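Side-chain contact in fimbrial subunit type 1 (Actinomyces oris, PDB 3UXF), which forms the shaft of type 1 fimbriae as their major subunit, displayed on the surface of this Gram-positive bacterium: residues A[252-255]-A[256-260]. Numbering follows the deposited sequence. Where two conformers were deposited one is given.
Sequences LAET and TDYTL
The Y258 ring lies under the backbone of E254 in a CH-pi contact: E254 CA sits 3.8 Å from the ring centroid, 18° off its normal. With chi1 at 64°, Y258 CG stands between its own backbone N and carbonyl carbon, which folds the ring back beneath the preceding turn. L252 O comes to the ring edge near its plane; one water joins that oxygen to Y258 OH, and a second links Y258 OH to E254 OE1. The E254 chain, bent at chi2 (138°), runs along the new strand, where OE2 accepts a weak hydrogen bond from L260 N and shares a third water with L260 O. D257 OD2 takes the A253 N-H through its anti lone pair at 2.8 Å in a hydrogen bond, while OD1 is salt-bridged to K282 on helix 277-288. L252 CB rests 3.8 Å from D257 CB, the side chains crossing at about a right angle. T255 N is hydrogen-bonded to Y258 O at 2.7 Å. A hydrogen bond from D257 N to A253 O, 2.8 Å, closes a sharp corner with a gamma turn centred on T255 (weak T256 N to E254 O hydrogen bond), carrying edge strand 250-251 into strand 258-264, between two sheets of the pilin's middle beta-sandwich region.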
loop_
_atom_site.group_PDB
_atom_site.type_symbol
_atom_site.label_atom_id
_atom_site.label_comp_id
_atom_site.label_asym_id
_atom_site.label_seq_id
_atom_site.Cartn_x
_atom_site.Cartn_y
_atom_site.Cartn_z
ATOM N N LEU A 252 -7.133 0.185 -19.566
ATOM C CA LEU A 252 -7.004 -1.103 -20.192
ATOM C C LEU A 252 -8.346 -1.829 -20.259
ATOM O O LEU A 252 -9.305 -1.463 -19.551
ATOM C CB LEU A 252 -6.029 -1.957 -19.391
ATOM C CG LEU A 252 -4.608 -1.394 -19.277
ATOM C CD1 LEU A 252 -3.644 -2.436 -18.644
ATOM C CD2 LEU A 252 -4.064 -0.932 -20.630
ATOM N N ALA A 253 -8.416 -2.832 -21.127
ATOM C CA ALA A 253 -9.679 -3.517 -21.402
ATOM C C ALA A 253 -9.695 -4.916 -20.840
ATOM O O ALA A 253 -8.739 -5.681 -21.016
ATOM C CB ALA A 253 -9.924 -3.567 -22.916
ATOM N N GLU A 254 -10.794 -5.286 -20.173
ATOM C CA GLU A 254 -10.872 -6.654 -19.681
ATOM C C GLU A 254 -10.855 -7.614 -20.879
ATOM O O GLU A 254 -11.328 -7.250 -21.971
ATOM C CB GLU A 254 -12.126 -6.868 -18.771
ATOM C CG GLU A 254 -12.355 -8.362 -18.390
ATOM C CD GLU A 254 -12.757 -8.620 -16.927
ATOM O OE1 GLU A 254 -13.479 -7.765 -16.335
ATOM O OE2 GLU A 254 -12.349 -9.702 -16.377
ATOM N N THR A 255 -10.314 -8.808 -20.655
ATOM C CA THR A 255 -10.103 -9.849 -21.666
ATOM C C THR A 255 -8.949 -9.519 -22.599
ATOM O O THR A 255 -7.999 -10.304 -22.739
ATOM C CB THR A 255 -11.357 -10.129 -22.473
ATOM O OG1 THR A 255 -12.433 -10.330 -21.567
ATOM C CG2 THR A 255 -11.164 -11.387 -23.338
ATOM N N THR A 256 -9.011 -8.353 -23.244
ATOM C CA THR A 256 -7.907 -7.943 -24.117
ATOM C C THR A 256 -6.598 -7.769 -23.350
ATOM O O THR A 256 -5.564 -8.321 -23.733
ATOM C CB THR A 256 -8.257 -6.629 -24.820
ATOM O OG1 THR A 256 -9.470 -6.832 -25.558
ATOM C CG2 THR A 256 -7.123 -6.195 -25.749
ATOM N N ASP A 257 -6.636 -7.004 -22.252
ATOM C CA ASP A 257 -5.412 -6.601 -21.572
ATOM C C ASP A 257 -5.192 -7.278 -20.215
ATOM O O ASP A 257 -4.058 -7.378 -19.729
ATOM C CB ASP A 257 -5.421 -5.090 -21.364
ATOM C CG ASP A 257 -5.432 -4.333 -22.686
ATOM O OD1 ASP A 257 -4.637 -4.688 -23.588
ATOM O OD2 ASP A 257 -6.209 -3.373 -22.823
ATOM N N TYR A 258 -6.292 -7.673 -19.589
ATOM C CA TYR A 258 -6.165 -8.349 -18.295
ATOM C C TYR A 258 -7.369 -9.210 -18.055
ATOM O O TYR A 258 -8.397 -9.069 -18.726
ATOM C CB TYR A 258 -6.068 -7.325 -17.144
ATOM C CG TYR A 258 -7.310 -6.477 -16.979
ATOM C CD1 TYR A 258 -8.355 -6.890 -16.160
ATOM C CD2 TYR A 258 -7.458 -5.269 -17.668
ATOM C CE1 TYR A 258 -9.492 -6.114 -15.998
ATOM C CE2 TYR A 258 -8.586 -4.494 -17.521
ATOM C CZ TYR A 258 -9.607 -4.932 -16.708
ATOM O OH TYR A 258 -10.725 -4.147 -16.579
ATOM N N THR A 259 -7.264 -10.149 -17.122
ATOM C CA THR A 259 -8.463 -10.833 -16.641
ATOM C C THR A 259 -8.478 -10.792 -15.106
ATOM O O THR A 259 -7.398 -10.871 -14.473
ATOM C CB THR A 259 -8.569 -12.292 -17.193
ATOM O OG1 THR A 259 -7.941 -13.210 -16.312
ATOM C CG2 THR A 259 -7.870 -12.448 -18.511
ATOM N N LEU A 260 -9.681 -10.656 -14.535
ATOM C CA LEU A 260 -9.876 -10.685 -13.087
ATOM C C LEU A 260 -10.175 -12.124 -12.702
ATOM O O LEU A 260 -11.078 -12.734 -13.282
ATOM C CB LEU A 260 -11.060 -9.820 -12.640
ATOM C CG LEU A 260 -11.482 -9.981 -11.165
ATOM C CD1 LEU A 260 -10.438 -9.529 -10.141
ATOM C CD2 LEU A 260 -12.777 -9.188 -10.896
HETATM O O HOH W 1 -10.350 -1.452 -17.041
HETATM O O HOH W 2 -12.864 -4.943 -15.429
HETATM O O HOH W 3 -12.977 -12.531 -15.135
#